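Local coordinates for GDP-L-fucose synthase (Campylobacter jejuni subsp. jejuni serotype O:2, PDB 7M13), which acts as an NADPH-dependent GDP-D-glycero-L-gluco-heptose synthase in capsular polysaccharide formation and belongs to the fucose synthase subfamily of the NAD(P)-dependent epimerase/dehydratase family, at residues B[23-26]-B[27-31]; B[186-189]-B[190-194]; B[283-286]-B[287-291]. All coordinates share one frame; numbering follows the deposited sequence.

Interaction 1 (B[23-26]-B[27-31]); sequences ALVE and NLQKR
A23 and N27 meet one turn apart on helix 19-30, the helix of the beta-alpha-beta unit that joins strand 11-14 to strand 36-37 in the Rossmann fold. Its backbone ladder runs i to i+4: the amides of N27, L28, Q29 and K30 bond to the carbonyls of A23, L24, V25 and E26, with L28 N to L24 O the shortest at 2.8 Å.

The tightly packed side is apolar. L28 lies one turn beyond L24, and its CG, set beside the backbone N (chi1 -75°), brings CD1 to 3.3 Å from L24 O. The two leucine side chains just meet, L24 CB standing 4.5 Å from L28 CD1. Both pack on F65 of strand 63-66, and branched aliphatic chains suit this face because they fill it without bringing polar groups to be satisfied. A23 is small enough to sit against S247 of helix 247-260.

V25 packs on L36 and L38, beside strand 36-37, and runs alongside Q29, pointing the same way; V25 CG1 lies 3.6 Å from Q29 OE1, a van der Waals contact between a methyl and an amide. The looser solvent side is reached by Q29 and K30. K30 leads its chain, bent near the tip, away; beyond its backbone bond, its side chain meets E26 O only through CB. E26 OE2 forms a salt bridge with K174 NZ.

N27 ND2 also bonds to D248 OD1, so the amide links the helix to helix 247-260. A23 O is gripped twice by this one residue, from opposite faces of the carbonyl plane: N27 N at 3.0 Å and N27 ND2 at 2.9 Å, with A23 O only 5° out of the N27 amide plane.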
ATOM      1  N   ALA B  23      27.869   1.984  -1.172  1.00 16.01           N
ATOM      2  CA  ALA B  23      28.447   1.051  -0.204  1.00 15.76           C
ATOM      3  C   ALA B  23      28.311  -0.395  -0.693  1.00 16.27           C
ATOM      4  O   ALA B  23      29.226  -1.201  -0.511  1.00 17.12           O
ATOM      5  CB  ALA B  23      27.802   1.218   1.156  1.00 17.00           C
ATOM      6  N   LEU B  24      27.186  -0.765  -1.303  1.00 14.10           N
ATOM      7  CA  LEU B  24      27.033  -2.145  -1.792  1.00 14.03           C
ATOM      8  C   LEU B  24      28.009  -2.395  -2.950  1.00 16.16           C
ATOM      9  O   LEU B  24      28.635  -3.474  -2.959  1.00 16.52           O
ATOM     10  CB  LEU B  24      25.589  -2.380  -2.229  1.00 14.58           C
ATOM     11  CG  LEU B  24      24.666  -2.741  -1.090  1.00 16.22           C
ATOM     12  CD1 LEU B  24      23.232  -2.478  -1.516  1.00 16.32           C
ATOM     13  CD2 LEU B  24      24.862  -4.181  -0.678  1.00 16.35           C
ATOM     14  N   VAL B  25      28.094  -1.453  -3.880  1.00 15.59           N
ATOM     15  CA  VAL B  25      29.028  -1.622  -5.030  1.00 16.28           C
ATOM     16  C   VAL B  25      30.428  -1.844  -4.458  1.00 19.34           C
ATOM     17  O   VAL B  25      31.074  -2.814  -4.854  1.00 19.75           O
ATOM     18  CB  VAL B  25      29.003  -0.448  -6.013  1.00 17.30           C
ATOM     19  CG1 VAL B  25      30.140  -0.598  -7.026  1.00 18.28           C
ATOM     20  CG2 VAL B  25      27.690  -0.291  -6.756  1.00 16.82           C
ATOM     21  N   GLU B  26      30.886  -0.980  -3.555  1.00 18.25           N
ATOM     22  CA  GLU B  26      32.287  -1.086  -3.036  1.00 21.26           C
ATOM     23  C   GLU B  26      32.502  -2.385  -2.256  1.00 21.88           C
ATOM     24  O   GLU B  26      33.566  -3.021  -2.399  1.00 20.79           O
ATOM     25  CB  GLU B  26      32.626   0.132  -2.183  1.00 25.30           C
ATOM     26  CG  GLU B  26      32.770   1.388  -3.011  1.00 34.80           C
ATOM     27  CD  GLU B  26      32.991   2.646  -2.187  1.00 44.40           C
ATOM     28  OE1 GLU B  26      32.806   2.586  -0.935  1.00 50.90           O
ATOM     29  OE2 GLU B  26      33.306   3.688  -2.805  1.00 44.09           O
ATOM     30  N   ASN B  27      31.585  -2.763  -1.379  1.00 17.49           N
ATOM     31  CA  ASN B  27      31.706  -3.963  -0.527  1.00 16.91           C
ATOM     32  C   ASN B  27      31.621  -5.238  -1.389  1.00 19.28           C
ATOM     33  O   ASN B  27      32.378  -6.178  -1.143  1.00 21.48           O
ATOM     34  CB  ASN B  27      30.652  -3.952   0.572  1.00 18.84           C
ATOM     35  CG  ASN B  27      31.141  -3.154   1.752  1.00 21.99           C
ATOM     36  OD1 ASN B  27      31.933  -3.688   2.525  1.00 29.01           O
ATOM     37  ND2 ASN B  27      30.797  -1.877   1.823  1.00 22.01           N
ATOM     38  N   LEU B  28      30.762  -5.280  -2.409  1.00 17.45           N
ATOM     39  CA  LEU B  28      30.706  -6.443  -3.326  1.00 16.13           C
ATOM     40  C   LEU B  28      32.048  -6.565  -4.081  1.00 16.46           C
ATOM     41  O   LEU B  28      32.558  -7.672  -4.079  1.00 17.72           O
ATOM     42  CB  LEU B  28      29.526  -6.260  -4.275  1.00 15.85           C
ATOM     43  CG  LEU B  28      28.174  -6.520  -3.625  1.00 16.84           C
ATOM     44  CD1 LEU B  28      27.086  -5.962  -4.497  1.00 16.80           C
ATOM     45  CD2 LEU B  28      27.967  -8.007  -3.374  1.00 17.17           C
ATOM     46  N   GLN B  29      32.548  -5.473  -4.653  1.00 18.62           N
ATOM     47  CA  GLN B  29      33.834  -5.510  -5.419  1.00 19.72           C
ATOM     48  C   GLN B  29      34.928  -6.023  -4.474  1.00 22.94           C
ATOM     49  O   GLN B  29      35.758  -6.893  -4.877  1.00 23.41           O
ATOM     50  CB  GLN B  29      34.092  -4.151  -6.042  1.00 20.95           C
ATOM     51  CG  GLN B  29      33.214  -3.904  -7.257  1.00 22.70           C
ATOM     52  CD  GLN B  29      33.283  -2.501  -7.806  1.00 24.85           C
ATOM     53  OE1 GLN B  29      33.643  -1.548  -7.112  1.00 28.03           O
ATOM     54  NE2 GLN B  29      32.861  -2.356  -9.044  1.00 25.67           N
ATOM     55  N   LYS B  30      34.948  -5.552  -3.234  1.00 22.88           N
ATOM     56  CA  LYS B  30      36.045  -5.904  -2.290  1.00 23.38           C
ATOM     57  C   LYS B  30      36.040  -7.413  -1.994  1.00 25.04           C
ATOM     58  O   LYS B  30      37.091  -7.970  -1.583  1.00 25.74           O
ATOM     59  CB  LYS B  30      35.950  -5.074  -1.008  1.00 26.46           C
ATOM     60  CG  LYS B  30      37.048  -5.383   0.006  1.00 31.94           C
ATOM     61  CD  LYS B  30      36.805  -4.861   1.412  1.00 36.10           C
ATOM     62  CE  LYS B  30      38.057  -4.917   2.264  1.00 39.82           C
ATOM     63  NZ  LYS B  30      38.107  -3.753   3.177  1.00 46.65           N
ATOM     64  N   ARG B  31      34.907  -8.087  -2.141  1.00 19.26           N
ATOM     65  CA  ARG B  31      34.725  -9.523  -1.888  1.00 19.47           C
ATOM     66  C   ARG B  31      34.820 -10.331  -3.192  1.00 15.83           C
ATOM     67  O   ARG B  31      34.589 -11.547  -3.114  1.00 19.62           O
ATOM     68  CB  ARG B  31      33.387  -9.735  -1.176  1.00 22.38           C
ATOM     69  CG  ARG B  31      33.328  -9.013   0.162  1.00 26.00           C
ATOM     70  CD  ARG B  31      31.929  -9.175   0.690  1.00 30.79           C
ATOM     71  NE  ARG B  31      31.625  -8.190   1.706  1.00 31.24           N
ATOM     72  CZ  ARG B  31      30.886  -8.443   2.762  1.00 25.56           C
ATOM     73  NH1 ARG B  31      30.381  -9.655   2.949  1.00 27.49           N
ATOM     74  NH2 ARG B  31      30.695  -7.489   3.651  1.00 29.98           N
TER

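Interaction 2 (B[186-189]-B[190-194]); sequences PALL and RKFHL
P186, A187, L188 and L189 lend their carbonyls to the amides of R190, K191, F192 and H193 in an unbroken i to i+4 helical ladder, in which K191 N to A187 O is the shortest bond at 2.8 Å and F192 N meets L188 O at 3.1 Å, nearly along the C=O axis.

The side-chain contact is carried by L188 and F192, which lie side by side and point the same way. L188 CD1 comes in at the edge of the phenyl ring, in its plane, 3.8 Å from F192 CE2. F192 CD2 also sits 3.5 Å from L188 O, at the ring edge, where the slightly positive ring hydrogens suit a carbonyl oxygen. With CG beside its backbone N (chi1 -86°), the ring leans back over the preceding turn.

L189 packs on M342 and Y343 of helix 335-347, and H193 ND1 and Y343 OH are hydrogen-bonded. R190 extends straight from CG to NE and forms a salt bridge with D209, while K191 NZ bonds to the carbonyls of F225 and E233.

The chemistry is thus divided round the helix: L188 and F192 meet across one turn, L189 turns to the neighbouring helix, and the long basic chains seek their partners outside. K191, predicted to contact substrate, is held here by backbone carbonyls.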
ATOM      1  N   PRO B 186      25.394  12.857   8.562  1.00 25.21           N
ATOM      2  CA  PRO B 186      26.265  13.544   7.609  1.00 24.25           C
ATOM      3  C   PRO B 186      26.203  15.071   7.726  1.00 26.13           C
ATOM      4  O   PRO B 186      27.259  15.679   7.648  1.00 27.84           O
ATOM      5  CB  PRO B 186      25.769  13.055   6.236  1.00 23.16           C
ATOM      6  CG  PRO B 186      25.235  11.663   6.555  1.00 25.23           C
ATOM      7  CD  PRO B 186      24.558  11.836   7.900  1.00 24.25           C
ATOM      8  N   ALA B 187      25.015  15.635   7.945  1.00 26.37           N
ATOM      9  CA  ALA B 187      24.800  17.101   8.058  1.00 23.47           C
ATOM     10  C   ALA B 187      25.410  17.611   9.362  1.00 29.06           C
ATOM     11  O   ALA B 187      26.033  18.686   9.337  1.00 30.37           O
ATOM     12  CB  ALA B 187      23.338  17.451   8.012  1.00 25.66           C
ATOM     13  N   LEU B 188      25.228  16.875  10.462  1.00 27.59           N
ATOM     14  CA  LEU B 188      25.836  17.228  11.766  1.00 27.11           C
ATOM     15  C   LEU B 188      27.359  17.297  11.595  1.00 27.36           C
ATOM     16  O   LEU B 188      27.959  18.297  12.038  1.00 28.57           O
ATOM     17  CB  LEU B 188      25.415  16.186  12.811  1.00 28.89           C
ATOM     18  CG  LEU B 188      25.710  16.555  14.264  1.00 31.67           C
ATOM     19  CD1 LEU B 188      25.123  17.909  14.623  1.00 31.80           C
ATOM     20  CD2 LEU B 188      25.160  15.481  15.185  1.00 30.78           C
ATOM     21  N   LEU B 189      27.975  16.286  10.980  1.00 27.22           N
ATOM     22  CA  LEU B 189      29.440  16.268  10.748  1.00 28.06           C
ATOM     23  C   LEU B 189      29.795  17.548   9.988  1.00 32.66           C
ATOM     24  O   LEU B 189      30.768  18.227  10.400  1.00 31.07           O
ATOM     25  CB  LEU B 189      29.848  15.020   9.963  1.00 29.68           C
ATOM     26  CG  LEU B 189      31.345  14.886   9.699  1.00 32.88           C
ATOM     27  CD1 LEU B 189      32.128  14.860  11.006  1.00 33.60           C
ATOM     28  CD2 LEU B 189      31.641  13.641   8.881  1.00 35.12           C
ATOM     29  N   ARG B 190      29.013  17.897   8.959  1.00 30.14           N
ATOM     30  CA  ARG B 190      29.333  19.069   8.102  1.00 33.62           C
ATOM     31  C   ARG B 190      29.155  20.357   8.904  1.00 30.36           C
ATOM     32  O   ARG B 190      29.971  21.273   8.705  1.00 32.42           O
ATOM     33  CB  ARG B 190      28.487  19.131   6.830  1.00 33.61           C
ATOM     34  CG  ARG B 190      29.039  20.126   5.814  1.00 35.39           C
ATOM     35  CD  ARG B 190      28.443  19.974   4.431  1.00 42.18           C
ATOM     36  NE  ARG B 190      28.854  21.047   3.535  1.00 41.24           N
ATOM     37  CZ  ARG B 190      28.363  21.237   2.315  1.00 46.60           C
ATOM     38  NH1 ARG B 190      28.801  22.241   1.576  1.00 48.76           N
ATOM     39  NH2 ARG B 190      27.447  20.417   1.830  1.00 46.55           N
ATOM     40  N   LYS B 191      28.144  20.429   9.767  1.00 29.68           N
ATOM     41  CA  LYS B 191      27.876  21.636  10.597  1.00 30.65           C
ATOM     42  C   LYS B 191      29.086  21.924  11.491  1.00 33.79           C
ATOM     43  O   LYS B 191      29.513  23.100  11.571  1.00 31.44           O
ATOM     44  CB  LYS B 191      26.627  21.448  11.464  1.00 33.20           C
ATOM     45  CG  LYS B 191      25.294  21.666  10.756  1.00 40.65           C
ATOM     46  CD  LYS B 191      24.101  21.750  11.706  1.00 45.87           C
ATOM     47  CE  LYS B 191      24.267  22.792  12.797  1.00 45.80           C
ATOM     48  NZ  LYS B 191      22.986  23.113  13.479  1.00 44.38           N
ATOM     49  N   PHE B 192      29.634  20.908  12.158  1.00 30.62           N
ATOM     50  CA  PHE B 192      30.796  21.098  13.063  1.00 32.06           C
ATOM     51  C   PHE B 192      32.052  21.414  12.245  1.00 33.07           C
ATOM     52  O   PHE B 192      32.865  22.196  12.733  1.00 32.07           O
ATOM     53  CB  PHE B 192      30.990  19.897  13.987  1.00 30.61           C
ATOM     54  CG  PHE B 192      30.144  19.995  15.225  1.00 34.54           C
ATOM     55  CD1 PHE B 192      30.576  20.724  16.318  1.00 32.17           C
ATOM     56  CD2 PHE B 192      28.890  19.402  15.275  1.00 32.71           C
ATOM     57  CE1 PHE B 192      29.786  20.836  17.453  1.00 35.92           C
ATOM     58  CE2 PHE B 192      28.110  19.503  16.415  1.00 35.11           C
ATOM     59  CZ  PHE B 192      28.549  20.234  17.495  1.00 31.94           C
ATOM     60  N   HIS B 193      32.219  20.817  11.061  1.00 32.49           N
ATOM     61  CA  HIS B 193      33.398  21.071  10.190  1.00 31.76           C
ATOM     62  C   HIS B 193      33.428  22.555   9.802  1.00 33.05           C
ATOM     63  O   HIS B 193      34.491  23.194   9.962  1.00 33.06           O
ATOM     64  CB  HIS B 193      33.393  20.142   8.973  1.00 32.97           C
ATOM     65  CG  HIS B 193      34.534  20.385   8.052  1.00 31.27           C
ATOM     66  ND1 HIS B 193      35.821  19.984   8.355  1.00 32.85           N
ATOM     67  CD2 HIS B 193      34.594  21.001   6.852  1.00 31.73           C
ATOM     68  CE1 HIS B 193      36.625  20.328   7.368  1.00 33.83           C
ATOM     69  NE2 HIS B 193      35.894  20.953   6.435  1.00 34.01           N
ATOM     70  N   LEU B 194      32.304  23.098   9.339  1.00 32.62           N
ATOM     71  CA  LEU B 194      32.199  24.520   8.921  1.00 33.62           C
ATOM     72  C   LEU B 194      32.364  25.437  10.139  1.00 31.48           C
ATOM     73  O   LEU B 194      32.988  26.500   9.981  1.00 34.39           O
ATOM     74  CB  LEU B 194      30.859  24.773   8.231  1.00 35.68           C
ATOM     75  CG  LEU B 194      30.633  24.008   6.930  1.00 39.63           C
ATOM     76  CD1 LEU B 194      29.371  24.500   6.252  1.00 41.46           C
ATOM     77  CD2 LEU B 194      31.832  24.131   6.003  1.00 43.62           C
TER

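Interaction 3 (B[283-286]-B[287-291]); sequences IDYS and IKEVA
S286 and E289 form a capping box at the start of helix 287-298, each side chain answering the other residue's backbone. S286 OG takes the amide of E289 at 3.1 Å, and E289 OE2 takes the amide of S286 at 3.0 Å. The serine hydroxyl stands between its own backbone N and carbonyl carbon (chi1 70°), which turns OG over the first turn, where the amides have no carbonyl of a preceding turn to bond to. A short hydroxyl side chain suits this N-cap place because it reaches the amide of E289 close by. CG beside the backbone N (chi1 -69°) sends the extended E289 chain back toward the cap, and S286 N approaches OE2 from above the carboxylate plane. The ladder then begins properly with V290 N to S286 O at 3.0 Å.

Y285, the residue before the cap, is set across the glutamate: its chain and that of E289 cross at about a right angle, with ring and carboxylate planes 76° apart. E289 OE2 lies 3.5 Å from Y285 CA, so the carboxylate is close to the Y285 backbone and only obliquely beside its ring. V290 CG2 packs 3.5 Å from Y285 CB, and the compact, apolar valine suits this buried place.

Around the cap, D284 forms a salt bridge with R241 of strand 241-246, to which E289 adds only a long, weak ion pair. Strand 285-286 runs antiparallel to strand 241-246, with Y285 hydrogen-bonded to R242 through the backbone, and V290 packs on F244 of that strand, on L335 of helix 335-347 and on L185 and L188 of helix 184-199.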
ATOM      1  N   ILE B 283      21.209   0.161  19.435  1.00 22.04           N
ATOM      2  CA  ILE B 283      21.618   1.183  20.433  1.00 22.03           C
ATOM      3  C   ILE B 283      21.229   2.543  19.876  1.00 20.04           C
ATOM      4  O   ILE B 283      21.480   2.793  18.659  1.00 20.14           O
ATOM      5  CB  ILE B 283      23.134   1.081  20.684  1.00 27.29           C
ATOM      6  CG1 ILE B 283      23.522  -0.318  21.181  1.00 35.32           C
ATOM      7  CG2 ILE B 283      23.576   2.168  21.648  1.00 33.57           C
ATOM      8  CD1 ILE B 283      24.871  -0.821  20.701  1.00 40.35           C
ATOM      9  N   ASP B 284      20.643   3.415  20.685  1.00 19.69           N
ATOM     10  CA  ASP B 284      20.378   4.798  20.244  1.00 20.04           C
ATOM     11  C   ASP B 284      21.140   5.779  21.138  1.00 18.12           C
ATOM     12  O   ASP B 284      21.712   5.333  22.166  1.00 22.66           O
ATOM     13  CB  ASP B 284      18.891   5.117  20.155  1.00 21.07           C
ATOM     14  CG  ASP B 284      18.102   5.074  21.447  1.00 22.16           C
ATOM     15  OD1 ASP B 284      18.700   4.787  22.502  1.00 24.04           O
ATOM     16  OD2 ASP B 284      16.873   5.305  21.358  1.00 25.71           O
ATOM     17  N   TYR B 285      21.136   7.028  20.692  1.00 18.76           N
ATOM     18  CA  TYR B 285      21.900   8.137  21.306  1.00 22.04           C
ATOM     19  C   TYR B 285      21.030   9.381  21.296  1.00 22.21           C
ATOM     20  O   TYR B 285      20.309   9.630  20.314  1.00 23.35           O
ATOM     21  CB  TYR B 285      23.188   8.389  20.535  1.00 21.00           C
ATOM     22  CG  TYR B 285      24.180   7.253  20.561  1.00 22.92           C
ATOM     23  CD1 TYR B 285      25.216   7.236  21.471  1.00 26.28           C
ATOM     24  CD2 TYR B 285      24.115   6.211  19.654  1.00 22.90           C
ATOM     25  CE1 TYR B 285      26.163   6.231  21.479  1.00 27.17           C
ATOM     26  CE2 TYR B 285      25.040   5.184  19.656  1.00 24.26           C
ATOM     27  CZ  TYR B 285      26.069   5.186  20.577  1.00 25.34           C
ATOM     28  OH  TYR B 285      27.008   4.194  20.590  1.00 29.93           O
ATOM     29  N   SER B 286      21.138  10.203  22.345  1.00 24.04           N
ATOM     30  CA  SER B 286      20.564  11.562  22.328  1.00 23.12           C
ATOM     31  C   SER B 286      21.343  12.401  21.310  1.00 23.35           C
ATOM     32  O   SER B 286      22.527  12.098  21.059  1.00 23.92           O
ATOM     33  CB  SER B 286      20.585  12.199  23.695  1.00 24.06           C
ATOM     34  OG  SER B 286      21.912  12.500  24.070  1.00 25.10           O
ATOM     35  N   ILE B 287      20.692  13.407  20.745  1.00 25.71           N
ATOM     36  CA  ILE B 287      21.346  14.394  19.841  1.00 27.03           C
ATOM     37  C   ILE B 287      22.484  15.083  20.610  1.00 24.56           C
ATOM     38  O   ILE B 287      23.520  15.345  20.011  1.00 25.83           O
ATOM     39  CB  ILE B 287      20.323  15.373  19.223  1.00 29.29           C
ATOM     40  CG1 ILE B 287      20.992  16.299  18.206  1.00 30.81           C
ATOM     41  CG2 ILE B 287      19.561  16.156  20.279  1.00 33.12           C
ATOM     42  CD1 ILE B 287      21.752  15.568  17.114  1.00 33.59           C
ATOM     43  N   LYS B 288      22.371  15.252  21.923  1.00 23.44           N
ATOM     44  CA  LYS B 288      23.504  15.808  22.715  1.00 26.12           C
ATOM     45  C   LYS B 288      24.712  14.884  22.586  1.00 25.84           C
ATOM     46  O   LYS B 288      25.818  15.379  22.299  1.00 26.80           O
ATOM     47  CB  LYS B 288      23.128  15.981  24.187  1.00 24.68           C
ATOM     48  CG  LYS B 288      24.261  16.439  25.086  1.00 30.73           C
ATOM     49  CD  LYS B 288      23.779  16.974  26.415  1.00 37.58           C
ATOM     50  CE  LYS B 288      22.861  16.020  27.152  1.00 40.58           C
ATOM     51  NZ  LYS B 288      22.533  16.543  28.500  1.00 42.16           N
ATOM     52  N   GLU B 289      24.524  13.574  22.800  1.00 25.91           N
ATOM     53  CA  GLU B 289      25.634  12.589  22.806  1.00 25.36           C
ATOM     54  C   GLU B 289      26.263  12.526  21.411  1.00 23.88           C
ATOM     55  O   GLU B 289      27.485  12.465  21.312  1.00 24.44           O
ATOM     56  CB  GLU B 289      25.136  11.204  23.234  1.00 26.67           C
ATOM     57  CG  GLU B 289      24.736  11.142  24.706  1.00 31.97           C
ATOM     58  CD  GLU B 289      23.906   9.944  25.148  1.00 39.78           C
ATOM     59  OE1 GLU B 289      23.942   9.618  26.358  1.00 50.27           O
ATOM     60  OE2 GLU B 289      23.209   9.349  24.310  1.00 30.99           O
ATOM     61  N   VAL B 290      25.446  12.500  20.358  1.00 25.74           N
ATOM     62  CA  VAL B 290      25.956  12.430  18.963  1.00 26.50           C
ATOM     63  C   VAL B 290      26.708  13.723  18.640  1.00 25.02           C
ATOM     64  O   VAL B 290      27.812  13.622  18.082  1.00 25.24           O
ATOM     65  CB  VAL B 290      24.817  12.188  17.958  1.00 26.36           C
ATOM     66  CG1 VAL B 290      25.339  12.187  16.525  1.00 30.38           C
ATOM     67  CG2 VAL B 290      24.107  10.894  18.271  1.00 29.43           C
ATOM     68  N   ALA B 291      26.130  14.873  18.967  1.00 24.18           N
ATOM     69  CA  ALA B 291      26.771  16.183  18.694  1.00 25.07           C
ATOM     70  C   ALA B 291      28.122  16.252  19.413  1.00 25.84           C
ATOM     71  O   ALA B 291      29.089  16.661  18.769  1.00 25.61           O
ATOM     72  CB  ALA B 291      25.863  17.320  19.048  1.00 22.45           C
TER

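From the N terminus the three contacts come in series, neither nested nor crossing, and each joins residues within one or two turns of the chain, so none closes a long loop. Interaction 1 lies in the first Rossmann beta-alpha-beta unit, tying helix 19-30 to the parallel strands of the Rossmann sheet and to helix 247-260. Interaction 2 follows on helix 184-199, and the centres of interactions 1 and 2 are about 26 Å apart. Interaction 3 caps helix 287-298 where strand 285-286 ends. Interaction 1 touches neither of the others. Interactions 2 and 3 do meet: L188 CD2 packs against V290 CG1 at 3.6 Å and F192 CE2 approaches A291 O, joining the two helices, with helix 335-347 contacting both.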